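Local coordinates for protein AimR transcriptional regulator (Bacillus phage phi3T, PDB 5ZVV) that switches a temperate phage between lysis and lysogeny, activating aimX transcription as a dimer and becoming an inactive monomer when it takes up the arbitrium peptide, at residues A[334-337]-A[343-346]; A[80-85]-A[96-101]; A[262-267]-A[283-288]; A[154-159]-A[194-199]. All blocks are in the same frame, centred on the assembly; numbering follows the deposited sequence.

Contact 1. Residues A[334-337]-A[343-346]; sequences KGLI and DYYK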
loop_
_atom_site.group_PDB
_atom_site.type_symbol
_atom_site.label_atom_id
_atom_site.label_comp_id
_atom_site.label_asym_id
_atom_site.label_seq_id
_atom_site.Cartn_x
_atom_site.Cartn_y
_atom_site.Cartn_z
ATOM N N LYS A 334 28.727 -9.630 -0.442
ATOM C CA LYS A 334 29.822 -8.781 -0.901
ATOM C C LYS A 334 30.556 -8.156 0.278
ATOM O O LYS A 334 31.781 -8.007 0.244
ATOM C CB LYS A 334 29.296 -7.693 -1.838
ATOM C CG LYS A 334 28.659 -8.217 -3.111
ATOM C CD LYS A 334 29.693 -8.495 -4.181
ATOM C CE LYS A 334 30.320 -7.205 -4.683
ATOM N NZ LYS A 334 31.287 -7.457 -5.783
ATOM N N GLY A 335 29.822 -7.787 1.329
ATOM C CA GLY A 335 30.469 -7.264 2.520
ATOM C C GLY A 335 31.250 -8.325 3.267
ATOM O O GLY A 335 32.334 -8.055 3.792
ATOM N N LEU A 336 30.711 -9.545 3.334
ATOM C CA LEU A 336 31.456 -10.642 3.942
ATOM C C LEU A 336 32.797 -10.842 3.249
ATOM O O LEU A 336 33.807 -11.116 3.905
ATOM C CB LEU A 336 30.636 -11.932 3.902
ATOM C CG LEU A 336 29.488 -12.043 4.905
ATOM C CD1 LEU A 336 28.795 -13.391 4.774
ATOM C CD2 LEU A 336 29.993 -11.834 6.322
ATOM N N ILE A 337 32.830 -10.695 1.923
ATOM C CA ILE A 337 34.093 -10.841 1.206
ATOM C C ILE A 337 34.985 -9.625 1.435
ATOM O O ILE A 337 36.143 -9.752 1.849
ATOM C CB ILE A 337 33.833 -11.077 -0.293
ATOM C CG1 ILE A 337 33.284 -12.487 -0.524
ATOM C CG2 ILE A 337 35.104 -10.841 -1.104
ATOM C CD1 ILE A 337 32.949 -12.782 -1.971
ATOM N N ASP A 343 29.374 -1.899 1.909
ATOM C CA ASP A 343 28.563 -2.999 1.404
ATOM C C ASP A 343 27.471 -3.373 2.396
ATOM O O ASP A 343 26.336 -3.669 2.000
ATOM C CB ASP A 343 29.450 -4.204 1.093
ATOM C CG ASP A 343 30.326 -3.984 -0.122
ATOM O OD1 ASP A 343 29.861 -3.318 -1.069
ATOM O OD2 ASP A 343 31.473 -4.475 -0.130
ATOM N N TYR A 344 27.794 -3.364 3.691
ATOM C CA TYR A 344 26.772 -3.593 4.707
ATOM C C TYR A 344 25.769 -2.446 4.758
ATOM O O TYR A 344 24.582 -2.675 5.020
ATOM C CB TYR A 344 27.431 -3.805 6.069
ATOM C CG TYR A 344 28.322 -5.027 6.119
ATOM C CD1 TYR A 344 27.843 -6.277 5.747
ATOM C CD2 TYR A 344 29.650 -4.928 6.519
ATOM C CE1 TYR A 344 28.655 -7.397 5.787
ATOM C CE2 TYR A 344 30.470 -6.043 6.562
ATOM C CZ TYR A 344 29.967 -7.273 6.191
ATOM O OH TYR A 344 30.778 -8.386 6.235
ATOM N N TYR A 345 26.220 -1.216 4.498
ATOM C CA TYR A 345 25.297 -0.087 4.414
ATOM C C TYR A 345 24.311 -0.276 3.267
ATOM O O TYR A 345 23.102 -0.071 3.429
ATOM C CB TYR A 345 26.075 1.220 4.242
ATOM C CG TYR A 345 27.043 1.533 5.365
ATOM C CD1 TYR A 345 26.858 1.008 6.639
ATOM C CD2 TYR A 345 28.141 2.358 5.149
ATOM C CE1 TYR A 345 27.741 1.294 7.666
ATOM C CE2 TYR A 345 29.029 2.647 6.169
ATOM C CZ TYR A 345 28.822 2.114 7.424
ATOM O OH TYR A 345 29.703 2.399 8.442
ATOM N N LYS A 346 24.813 -0.676 2.095
ATOM C CA LYS A 346 23.933 -0.897 0.952
ATOM C C LYS A 346 22.985 -2.062 1.203
ATOM O O LYS A 346 21.802 -1.997 0.844
ATOM C CB LYS A 346 24.762 -1.131 -0.313
ATOM C CG LYS A 346 25.568 0.085 -0.754
ATOM C CD LYS A 346 25.991 -0.009 -2.215
ATOM C CE LYS A 346 27.383 -0.598 -2.369
ATOM N NZ LYS A 346 28.430 0.315 -1.835
#

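Contact 2. Residues A[80-85]-A[96-101]; sequences RQSVEY and DKIIIN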
loop_
_atom_site.group_PDB
_atom_site.type_symbol
_atom_site.label_atom_id
_atom_site.label_comp_id
_atom_site.label_asym_id
_atom_site.label_seq_id
_atom_site.Cartn_x
_atom_site.Cartn_y
_atom_site.Cartn_z
ATOM N N ARG A 80 -17.454 -27.460 -6.276
ATOM C CA ARG A 80 -16.891 -26.243 -5.695
ATOM C C ARG A 80 -15.842 -26.576 -4.640
ATOM O O ARG A 80 -14.724 -26.028 -4.649
ATOM C CB ARG A 80 -18.019 -25.397 -5.103
ATOM C CG ARG A 80 -19.222 -25.280 -6.023
ATOM C CD ARG A 80 -20.306 -24.364 -5.469
ATOM N NE ARG A 80 -21.541 -24.513 -6.231
ATOM C CZ ARG A 80 -22.652 -25.067 -5.762
ATOM N NH1 ARG A 80 -22.703 -25.502 -4.513
ATOM N NH2 ARG A 80 -23.722 -25.170 -6.538
ATOM N N GLN A 81 -16.185 -27.483 -3.719
ATOM C CA GLN A 81 -15.187 -27.998 -2.789
ATOM C C GLN A 81 -13.960 -28.502 -3.535
ATOM O O GLN A 81 -12.822 -28.256 -3.116
ATOM C CB GLN A 81 -15.789 -29.117 -1.936
ATOM C CG GLN A 81 -16.902 -28.666 -1.012
ATOM C CD GLN A 81 -17.504 -29.809 -0.217
ATOM O OE1 GLN A 81 -17.716 -30.901 -0.742
ATOM N NE2 GLN A 81 -17.778 -29.564 1.058
ATOM N N SER A 82 -14.174 -29.185 -4.662
ATOM C CA SER A 82 -13.054 -29.737 -5.414
ATOM C C SER A 82 -12.164 -28.635 -5.973
ATOM O O SER A 82 -10.938 -28.783 -6.005
ATOM C CB SER A 82 -13.560 -30.640 -6.539
ATOM O OG SER A 82 -13.855 -29.895 -7.705
ATOM N N VAL A 83 -12.752 -27.517 -6.413
ATOM C CA VAL A 83 -11.909 -26.448 -6.942
ATOM C C VAL A 83 -11.090 -25.818 -5.822
ATOM O O VAL A 83 -9.918 -25.464 -6.022
ATOM C CB VAL A 83 -12.737 -25.401 -7.718
ATOM C CG1 VAL A 83 -13.345 -24.346 -6.801
ATOM C CG2 VAL A 83 -11.869 -24.735 -8.780
ATOM N N GLU A 84 -11.668 -25.706 -4.619
ATOM C CA GLU A 84 -10.895 -25.139 -3.515
ATOM C C GLU A 84 -9.764 -26.070 -3.089
ATOM O O GLU A 84 -8.627 -25.626 -2.876
ATOM C CB GLU A 84 -11.803 -24.815 -2.326
ATOM C CG GLU A 84 -11.055 -24.594 -1.003
ATOM C CD GLU A 84 -10.025 -23.466 -1.051
ATOM O OE1 GLU A 84 -10.029 -22.664 -2.010
ATOM O OE2 GLU A 84 -9.204 -23.377 -0.114
ATOM N N TYR A 85 -10.055 -27.365 -2.951
ATOM C CA TYR A 85 -9.010 -28.314 -2.582
ATOM C C TYR A 85 -7.920 -28.375 -3.646
ATOM O O TYR A 85 -6.728 -28.443 -3.325
ATOM C CB TYR A 85 -9.615 -29.701 -2.350
ATOM C CG TYR A 85 -8.694 -30.661 -1.632
ATOM C CD1 TYR A 85 -8.411 -30.505 -0.281
ATOM C CD2 TYR A 85 -8.116 -31.731 -2.303
ATOM C CE1 TYR A 85 -7.573 -31.382 0.380
ATOM C CE2 TYR A 85 -7.278 -32.615 -1.651
ATOM C CZ TYR A 85 -7.010 -32.436 -0.311
ATOM O OH TYR A 85 -6.175 -33.313 0.341
ATOM N N ASP A 96 -7.562 -25.538 -13.230
ATOM C CA ASP A 96 -8.096 -24.816 -14.381
ATOM C C ASP A 96 -9.152 -25.636 -15.109
ATOM O O ASP A 96 -10.157 -25.084 -15.583
ATOM C CB ASP A 96 -6.960 -24.419 -15.322
ATOM C CG ASP A 96 -6.025 -23.398 -14.701
ATOM O OD1 ASP A 96 -6.469 -22.662 -13.792
ATOM O OD2 ASP A 96 -4.850 -23.328 -15.121
ATOM N N LYS A 97 -8.955 -26.956 -15.202
ATOM C CA LYS A 97 -10.000 -27.802 -15.776
ATOM C C LYS A 97 -11.300 -27.689 -14.981
ATOM O O LYS A 97 -12.385 -27.510 -15.554
ATOM C CB LYS A 97 -9.522 -29.253 -15.838
ATOM C CG LYS A 97 -8.382 -29.477 -16.820
ATOM C CD LYS A 97 -7.886 -30.913 -16.779
ATOM C CE LYS A 97 -6.664 -31.093 -17.669
ATOM N NZ LYS A 97 -6.098 -32.468 -17.576
ATOM N N ILE A 98 -11.204 -27.772 -13.651
ATOM C CA ILE A 98 -12.391 -27.661 -12.806
ATOM C C ILE A 98 -13.022 -26.281 -12.943
ATOM O O ILE A 98 -14.250 -26.145 -12.929
ATOM C CB ILE A 98 -12.041 -27.982 -11.340
ATOM C CG1 ILE A 98 -11.506 -29.410 -11.215
ATOM C CG2 ILE A 98 -13.260 -27.800 -10.448
ATOM C CD1 ILE A 98 -11.135 -29.799 -9.804
ATOM N N ILE A 99 -12.200 -25.238 -13.075
ATOM C CA ILE A 99 -12.740 -23.892 -13.258
ATOM C C ILE A 99 -13.550 -23.815 -14.546
ATOM O O ILE A 99 -14.622 -23.195 -14.587
ATOM C CB ILE A 99 -11.609 -22.846 -13.238
ATOM C CG1 ILE A 99 -11.056 -22.687 -11.824
ATOM C CG2 ILE A 99 -12.107 -21.500 -13.754
ATOM C CD1 ILE A 99 -9.941 -21.675 -11.725
ATOM N N ILE A 100 -13.059 -24.452 -15.612
ATOM C CA ILE A 100 -13.820 -24.497 -16.860
ATOM C C ILE A 100 -15.149 -25.216 -16.648
ATOM O O ILE A 100 -16.207 -24.743 -17.085
ATOM C CB ILE A 100 -12.987 -25.156 -17.973
ATOM C CG1 ILE A 100 -11.828 -24.239 -18.379
ATOM C CG2 ILE A 100 -13.864 -25.495 -19.173
ATOM C CD1 ILE A 100 -10.818 -24.896 -19.291
ATOM N N ASN A 101 -15.120 -26.367 -15.966
ATOM C CA ASN A 101 -16.363 -27.099 -15.725
ATOM C C ASN A 101 -17.349 -26.276 -14.900
ATOM O O ASN A 101 -18.561 -26.309 -15.151
ATOM C CB ASN A 101 -16.072 -28.430 -15.031
ATOM C CG ASN A 101 -15.375 -29.423 -15.938
ATOM O OD1 ASN A 101 -15.351 -29.260 -17.156
ATOM N ND2 ASN A 101 -14.808 -30.467 -15.345
#

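Contact 3. Residues A[262-267]-A[283-288]; sequences HQEMLD and WVNYNS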
loop_
_atom_site.group_PDB
_atom_site.type_symbol
_atom_site.label_atom_id
_atom_site.label_comp_id
_atom_site.label_asym_id
_atom_site.label_seq_id
_atom_site.Cartn_x
_atom_site.Cartn_y
_atom_site.Cartn_z
ATOM N N HIS A 262 9.389 -27.216 -3.952
ATOM C CA HIS A 262 9.376 -27.145 -2.495
ATOM C C HIS A 262 10.606 -27.813 -1.899
ATOM O O HIS A 262 11.125 -27.354 -0.875
ATOM C CB HIS A 262 8.099 -27.785 -1.954
ATOM C CG HIS A 262 6.855 -27.035 -2.313
ATOM N ND1 HIS A 262 5.591 -27.548 -2.121
ATOM C CD2 HIS A 262 6.684 -25.802 -2.848
ATOM C CE1 HIS A 262 4.694 -26.667 -2.526
ATOM N NE2 HIS A 262 5.331 -25.601 -2.975
ATOM N N GLN A 263 11.097 -28.881 -2.534
ATOM C CA GLN A 263 12.298 -29.543 -2.038
ATOM C C GLN A 263 13.499 -28.609 -2.087
ATOM O O GLN A 263 14.290 -28.557 -1.139
ATOM C CB GLN A 263 12.582 -30.811 -2.842
ATOM C CG GLN A 263 13.711 -31.653 -2.262
ATOM C CD GLN A 263 13.360 -32.233 -0.898
ATOM O OE1 GLN A 263 12.387 -32.974 -0.760
ATOM N NE2 GLN A 263 14.154 -31.896 0.115
ATOM N N GLU A 264 13.653 -27.862 -3.183
ATOM C CA GLU A 264 14.773 -26.934 -3.285
ATOM C C GLU A 264 14.578 -25.715 -2.397
ATOM O O GLU A 264 15.563 -25.098 -1.973
ATOM C CB GLU A 264 14.981 -26.510 -4.740
ATOM C CG GLU A 264 15.621 -27.587 -5.599
ATOM C CD GLU A 264 16.011 -27.085 -6.975
ATOM O OE1 GLU A 264 15.635 -25.948 -7.327
ATOM O OE2 GLU A 264 16.694 -27.830 -7.707
HETATM N N MSE A 265 13.334 -25.350 -2.101
HETATM C CA MSE A 265 13.099 -24.294 -1.118
HETATM C C MSE A 265 13.540 -24.748 0.270
HETATM O O MSE A 265 14.196 -24.003 0.996
HETATM C CB MSE A 265 11.630 -23.884 -1.098
HETATM C CG MSE A 265 11.205 -23.100 -2.317
HETATM SE SE MSE A 265 9.308 -22.690 -2.258
HETATM C CE MSE A 265 9.145 -21.768 -3.974
ATOM N N LEU A 266 13.191 -25.986 0.626
ATOM C CA LEU A 266 13.571 -26.518 1.932
ATOM C C LEU A 266 15.084 -26.676 2.041
ATOM O O LEU A 266 15.700 -26.234 3.022
ATOM C CB LEU A 266 12.874 -27.855 2.172
ATOM C CG LEU A 266 13.148 -28.467 3.545
ATOM C CD1 LEU A 266 12.571 -27.570 4.619
ATOM C CD2 LEU A 266 12.577 -29.868 3.639
ATOM N N ASP A 267 15.694 -27.317 1.039
ATOM C CA ASP A 267 17.146 -27.431 0.991
ATOM C C ASP A 267 17.804 -26.063 1.077
ATOM O O ASP A 267 18.833 -25.904 1.737
ATOM C CB ASP A 267 17.587 -28.136 -0.297
ATOM C CG ASP A 267 17.124 -29.578 -0.373
ATOM O OD1 ASP A 267 16.713 -30.140 0.661
ATOM O OD2 ASP A 267 17.194 -30.154 -1.481
ATOM N N TRP A 283 23.267 -29.157 1.869
ATOM C CA TRP A 283 22.174 -28.703 1.018
ATOM C C TRP A 283 22.606 -27.652 0.004
ATOM O O TRP A 283 21.757 -26.944 -0.546
ATOM C CB TRP A 283 21.032 -28.176 1.886
ATOM C CG TRP A 283 20.593 -29.170 2.912
ATOM C CD1 TRP A 283 19.690 -30.178 2.743
ATOM C CD2 TRP A 283 21.058 -29.268 4.259
ATOM N NE1 TRP A 283 19.560 -30.895 3.905
ATOM C CE2 TRP A 283 20.389 -30.354 4.854
ATOM C CE3 TRP A 283 21.975 -28.539 5.024
ATOM C CZ2 TRP A 283 20.603 -30.728 6.179
ATOM C CZ3 TRP A 283 22.186 -28.912 6.338
ATOM C CH2 TRP A 283 21.504 -29.996 6.902
ATOM N N VAL A 284 23.907 -27.532 -0.254
ATOM C CA VAL A 284 24.379 -26.636 -1.302
ATOM C C VAL A 284 23.827 -27.108 -2.639
ATOM O O VAL A 284 23.982 -28.276 -3.015
ATOM C CB VAL A 284 25.914 -26.583 -1.322
ATOM C CG1 VAL A 284 26.399 -25.654 -2.427
ATOM C CG2 VAL A 284 26.447 -26.144 0.031
ATOM N N ASN A 285 23.168 -26.206 -3.358
ATOM C CA ASN A 285 22.597 -26.526 -4.662
ATOM C C ASN A 285 23.640 -26.230 -5.732
ATOM O O ASN A 285 23.966 -25.067 -5.987
ATOM C CB ASN A 285 21.319 -25.726 -4.900
ATOM C CG ASN A 285 20.494 -26.264 -6.060
ATOM O OD1 ASN A 285 21.032 -26.740 -7.061
ATOM N ND2 ASN A 285 19.176 -26.183 -5.928
ATOM N N TYR A 286 24.167 -27.286 -6.354
ATOM C CA TYR A 286 25.157 -27.165 -7.415
ATOM C C TYR A 286 24.544 -27.224 -8.808
ATOM O O TYR A 286 25.265 -27.053 -9.795
ATOM C CB TYR A 286 26.211 -28.269 -7.276
ATOM C CG TYR A 286 27.047 -28.179 -6.017
ATOM C CD1 TYR A 286 28.167 -27.359 -5.965
ATOM C CD2 TYR A 286 26.724 -28.918 -4.882
ATOM C CE1 TYR A 286 28.942 -27.272 -4.819
ATOM C CE2 TYR A 286 27.494 -28.839 -3.729
ATOM C CZ TYR A 286 28.603 -28.013 -3.704
ATOM O OH TYR A 286 29.376 -27.922 -2.568
ATOM N N ASN A 287 23.236 -27.457 -8.913
ATOM C CA ASN A 287 22.590 -27.649 -10.205
ATOM C C ASN A 287 21.490 -26.624 -10.422
ATOM O O ASN A 287 20.348 -26.981 -10.723
ATOM C CB ASN A 287 22.022 -29.063 -10.300
ATOM C CG ASN A 287 23.062 -30.115 -9.997
ATOM O OD1 ASN A 287 23.498 -30.253 -8.854
ATOM N ND2 ASN A 287 23.474 -30.856 -11.018
ATOM N N SER A 288 21.827 -25.347 -10.281
ATOM C CA SER A 288 20.822 -24.300 -10.355
ATOM C C SER A 288 21.499 -22.995 -10.740
ATOM O O SER A 288 22.641 -22.735 -10.352
ATOM C CB SER A 288 20.083 -24.148 -9.018
ATOM O OG SER A 288 19.097 -23.133 -9.078
HETATM O O HOH W 1 18.242 -25.826 -2.848
#

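Contact 4. Residues A[154-159]-A[194-199]; sequences MLMYAY and SMLEAN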
loop_
_atom_site.group_PDB
_atom_site.type_symbol
_atom_site.label_atom_id
_atom_site.label_comp_id
_atom_site.label_asym_id
_atom_site.label_seq_id
_atom_site.Cartn_x
_atom_site.Cartn_y
_atom_site.Cartn_z
HETATM N N MSE A 154 -8.472 -13.660 -1.859
HETATM C CA MSE A 154 -7.590 -13.884 -3.002
HETATM C C MSE A 154 -6.753 -12.653 -3.314
HETATM O O MSE A 154 -5.684 -12.756 -3.914
HETATM C CB MSE A 154 -8.401 -14.282 -4.236
HETATM C CG MSE A 154 -9.145 -13.127 -4.879
HETATM SE SE MSE A 154 -10.212 -13.704 -6.401
HETATM C CE MSE A 154 -10.642 -11.965 -7.182
ATOM N N LEU A 155 -7.256 -11.481 -2.918
ATOM C CA LEU A 155 -6.517 -10.249 -3.154
ATOM C C LEU A 155 -5.232 -10.214 -2.342
ATOM O O LEU A 155 -4.273 -9.540 -2.728
ATOM C CB LEU A 155 -7.388 -9.037 -2.819
ATOM C CG LEU A 155 -8.635 -8.818 -3.673
ATOM C CD1 LEU A 155 -9.346 -7.537 -3.262
ATOM C CD2 LEU A 155 -8.286 -8.785 -5.158
HETATM N N MSE A 156 -5.189 -10.939 -1.228
HETATM C CA MSE A 156 -4.021 -10.955 -0.352
HETATM C C MSE A 156 -2.818 -11.609 -1.017
HETATM O O MSE A 156 -1.680 -11.210 -0.770
HETATM C CB MSE A 156 -4.347 -11.678 0.957
HETATM C CG MSE A 156 -5.420 -11.004 1.782
HETATM SE SE MSE A 156 -5.778 -11.962 3.440
HETATM C CE MSE A 156 -4.065 -11.674 4.337
ATOM N N TYR A 157 -3.072 -12.619 -1.854
ATOM C CA TYR A 157 -1.978 -13.252 -2.583
ATOM C C TYR A 157 -1.345 -12.280 -3.570
ATOM O O TYR A 157 -0.115 -12.204 -3.672
ATOM C CB TYR A 157 -2.471 -14.507 -3.304
ATOM C CG TYR A 157 -2.897 -15.621 -2.372
ATOM C CD1 TYR A 157 -1.958 -16.353 -1.659
ATOM C CD2 TYR A 157 -4.239 -15.945 -2.212
ATOM C CE1 TYR A 157 -2.344 -17.371 -0.805
ATOM C CE2 TYR A 157 -4.634 -16.959 -1.362
ATOM C CZ TYR A 157 -3.681 -17.669 -0.661
ATOM O OH TYR A 157 -4.069 -18.682 0.184
ATOM N N ALA A 158 -2.168 -11.529 -4.305
ATOM C CA ALA A 158 -1.636 -10.549 -5.247
ATOM C C ALA A 158 -0.878 -9.443 -4.519
ATOM O O ALA A 158 0.232 -9.067 -4.921
ATOM C CB ALA A 158 -2.769 -9.965 -6.091
ATOM N N TYR A 159 -1.467 -8.911 -3.439
ATOM C CA TYR A 159 -0.781 -7.905 -2.633
ATOM C C TYR A 159 0.538 -8.439 -2.092
ATOM O O TYR A 159 1.537 -7.711 -2.038
ATOM C CB TYR A 159 -1.679 -7.443 -1.486
ATOM C CG TYR A 159 -2.822 -6.547 -1.904
ATOM C CD1 TYR A 159 -2.617 -5.486 -2.774
ATOM C CD2 TYR A 159 -4.108 -6.764 -1.426
ATOM C CE1 TYR A 159 -3.661 -4.666 -3.157
ATOM C CE2 TYR A 159 -5.158 -5.954 -1.807
ATOM C CZ TYR A 159 -4.929 -4.905 -2.673
ATOM O OH TYR A 159 -5.972 -4.092 -3.051
ATOM N N SER A 194 -4.392 -18.167 7.717
ATOM C CA SER A 194 -3.379 -18.416 8.737
ATOM C C SER A 194 -1.980 -18.319 8.150
ATOM O O SER A 194 -1.090 -17.695 8.738
ATOM C CB SER A 194 -3.597 -19.785 9.380
ATOM O OG SER A 194 -4.531 -19.710 10.442
HETATM N N MSE A 195 -1.763 -18.929 6.988
HETATM C CA MSE A 195 -0.437 -18.857 6.387
HETATM C C MSE A 195 -0.086 -17.436 5.955
HETATM O O MSE A 195 1.038 -16.960 6.193
HETATM C CB MSE A 195 -0.326 -19.817 5.203
HETATM C CG MSE A 195 -0.059 -21.244 5.644
HETATM SE SE MSE A 195 1.162 -21.278 7.181
HETATM C CE MSE A 195 2.747 -20.510 6.327
ATOM N N LEU A 196 -1.052 -16.757 5.331
ATOM C CA LEU A 196 -0.809 -15.387 4.886
ATOM C C LEU A 196 -0.420 -14.488 6.056
ATOM O O LEU A 196 0.578 -13.756 5.992
ATOM C CB LEU A 196 -2.043 -14.850 4.159
ATOM C CG LEU A 196 -2.217 -15.458 2.763
ATOM C CD1 LEU A 196 -3.555 -15.089 2.145
ATOM C CD2 LEU A 196 -1.072 -15.021 1.857
ATOM N N GLU A 197 -1.188 -14.545 7.147
ATOM C CA GLU A 197 -0.864 -13.733 8.314
ATOM C C GLU A 197 0.429 -14.185 8.977
ATOM O O GLU A 197 1.125 -13.366 9.586
ATOM C CB GLU A 197 -2.017 -13.769 9.313
ATOM C CG GLU A 197 -3.249 -13.035 8.828
ATOM C CD GLU A 197 -4.418 -13.177 9.773
ATOM O OE1 GLU A 197 -4.478 -14.193 10.497
ATOM O OE2 GLU A 197 -5.275 -12.268 9.792
ATOM N N ALA A 198 0.768 -15.473 8.876
ATOM C CA ALA A 198 2.044 -15.937 9.410
ATOM C C ALA A 198 3.210 -15.268 8.695
ATOM O O ALA A 198 4.163 -14.806 9.338
ATOM C CB ALA A 198 2.146 -17.459 9.295
ATOM N N ASN A 199 3.152 -15.202 7.363
ATOM C CA ASN A 199 4.228 -14.539 6.630
ATOM C C ASN A 199 4.220 -13.032 6.875
ATOM O O ASN A 199 5.287 -12.407 6.952
ATOM C CB ASN A 199 4.122 -14.856 5.140
ATOM C CG ASN A 199 4.476 -16.297 4.827
ATOM O OD1 ASN A 199 5.288 -16.917 5.520
ATOM N ND2 ASN A 199 3.866 -16.840 3.780
#

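Contact 1. Residues A[334-337]-A[343-346]
Lys334 meets Asp343 with its backbone and the root of its side chain: its carbonyl O stands 3.6 Å from Asp343 OD2, and its CB lies 4.2 Å from Asp343 CG. The lysine ammonium takes no part, NZ being 6.4 Å from Asp343 OD2. The hydrogen bond of that carboxylate oxygen goes instead to Ser338 OG, which also bonds to Lys334 O, so the serine hydroxyl links the aspartate to the neighbouring helix. At Gly335 the two backbones come closest, with its CA only 4.8 Å from Asp343 CA and 3.5 Å from Asp343 CB. Having no side chain, Gly335 also turns its CA onto the Tyr344 ring, a CH-pi contact 4.0 Å from the centroid and 26° off the ring normal, displaced toward the rim. Helices 324-338 and 341-353 form a helical hairpin with a very short linker, in keeping with the TPR clan to which the family belongs. The tyrosine CG is anti to its carbonyl carbon (chi1 -63°), which sends the ring across toward the glycine and brings Tyr344 OH to 2.9 Å from Gly335 O. Leu336 follows, running at about a right angle to the tyrosine side chain, its CD2 methyl 3.5 Å from Tyr344 OH. Gln366 of helix 361-369 touches both Leu336 and Tyr344.

Contact 2. Residues A[80-85]-A[96-101]
Ser82 and Val83 meet Ile98 and Ile99 with no ring taking part across the two segments; aromatic surface comes from outside them, Phe69 lying on Ser82 and Ile98 and Tyr117 on Ile99. The centre of the contact is aliphatic. Ile98 CG2 reaches Val83 CB at 3.7 Å, the two side chains lying oblique to each other. Val83 also uses its CG2 branch: chi1 (85°) puts CG1 between the backbone N and the carbonyl carbon and CG2 anti to N. That CG2 methyl lies 3.8 Å from Ile98 CG2, and it is also 3.8 Å from Ile99 CG1, the valine and Ile99 side chains crossing at about a right angle. One valine methyl therefore bridges two consecutive isoleucines. Ser82 flanks this group: its OG is approached by both ends of the branched Ile98, CD1 at 3.4 Å and CG2 at 3.5 Å. Set against two methyls, Ser82 OG is satisfied by a hydrogen bond with the backbone carbonyl of Ala79, one turn back in its own helix. All four residues are buried. The axes of these two short helical segments run roughly antiparallel, at 153°, and approach to 9.4 Å, as fits two consecutive helices of an alpha-helical hairpin in a TPR-like array. Around this pair, helix 61-69 supplies Phe69 beside Ser82 and Ile98, while helix 108-124 covers Ile99 with Tyr117 and Arg121.

Contact 3. Residues A[262-267]-A[283-288]
Torsions bring Glu264 and Asn285 together: the asparagine CG stands anti to its own N (chi1 -165°), directing the amide at the helix, and the glutamate chain, extended beyond CG, meets it crosswise. Asn285 ND2 comes 3.5 Å from Glu264 CD, with the amide and carboxylate planes 78° apart. A water secures the same amide, accepting from Asn285 ND2 at 3.2 Å and donating to Glu264 O at 2.9 Å, so the loop is tied to the helix backbone through solvent. The other end of the amide shapes the loop itself. Asn285 OD1 accepts from Asn287 N at 3.0 Å in the carbonyl plane, an Asx turn in the connection between helices 260-277 and 291-304. One turn on from Glu264 in the helix, Asp267 meets Trp283, at the start of the loop segment: Trp283 CB packs 3.2 Å from Asp267 O, and Trp283 CD1 lies 3.6 Å from Asp267 OD1, with the ring and carboxylate planes inclined by 36°. Asp267 OD1 accepts a hydrogen bond from Gln263 NE2, one helical turn earlier, at 3.2 Å; the donor comes from above the carboxylate plane. A glycerol, probably from the crystallisation liquor, makes weak hydrogen bonds to Asp267 OD1 and Trp283 NE1.

Contact 4. Residues A[154-159]-A[194-199]
Tyr157, whose ring receives Leu196 on one face, is fixed at its far end by a hydrogen bond between its OH and Arg192 NH1, one turn before Leu196 on the same helix. Helices 145-161 and 184-203 are thus joined twice, by a polar tether and by apolar packing, within the all-helical, TPR-like body of the receptor. Leu196 is the central residue of the contact, its CB directed at the partner helix and both methyls put to use. CD1 sits 4.0 Å from the centroid of the Tyr157 ring and 18° off its normal, a CH-pi contact somewhat displaced toward the rim. CD2 lies above the same face, beyond the rim, 3.8 Å from Tyr157 CE1. The leucine and tyrosine side chains lie at about a right angle, and the bond to Arg192 would help to hold the ring against the methyls. Met156, a selenomethionine in this crystal, packs on Leu196 as well, its selenium and terminal methyl on the side away from the Tyr157 ring. Its CB is 3.7 Å from Leu196 CD1, and its chain, extended at first, bends at chi3 (66°) so that the terminal methyl turns back over the leucine. Thr171 of helix 165-173 also touches Met156. SE stands 4.0 Å from Leu196 CD1, and the methyl beyond it, Met156 CE, ends 3.8 Å from Leu196 CB.

The four contacts follow one another along the helical array in the chain order 2, 4, 3, 1. Contacts 2 and 4 are the closest pair, with nearest atoms about 7 Å apart, and Arg192 links them: its NE forms a salt bridge with Glu84 of 80-85 and its NH1 bonds to Tyr157 of 154-159. Contacts 3 and 4 have centres 25 Å apart; Leu266 and Met195, on their helices, both pack on helix 224-237. Helix 291-304 touches residues of contacts 1 and 3, whose centres are 24 Å apart. Contacts 1 and 2 lie on opposite sides of the chain's centre, 48 Å apart between centres. Beside contact 1, Tyr345 packs on Leu379 of the second subunit, and beside contact 4 Leu155 packs on Asn131 of that subunit.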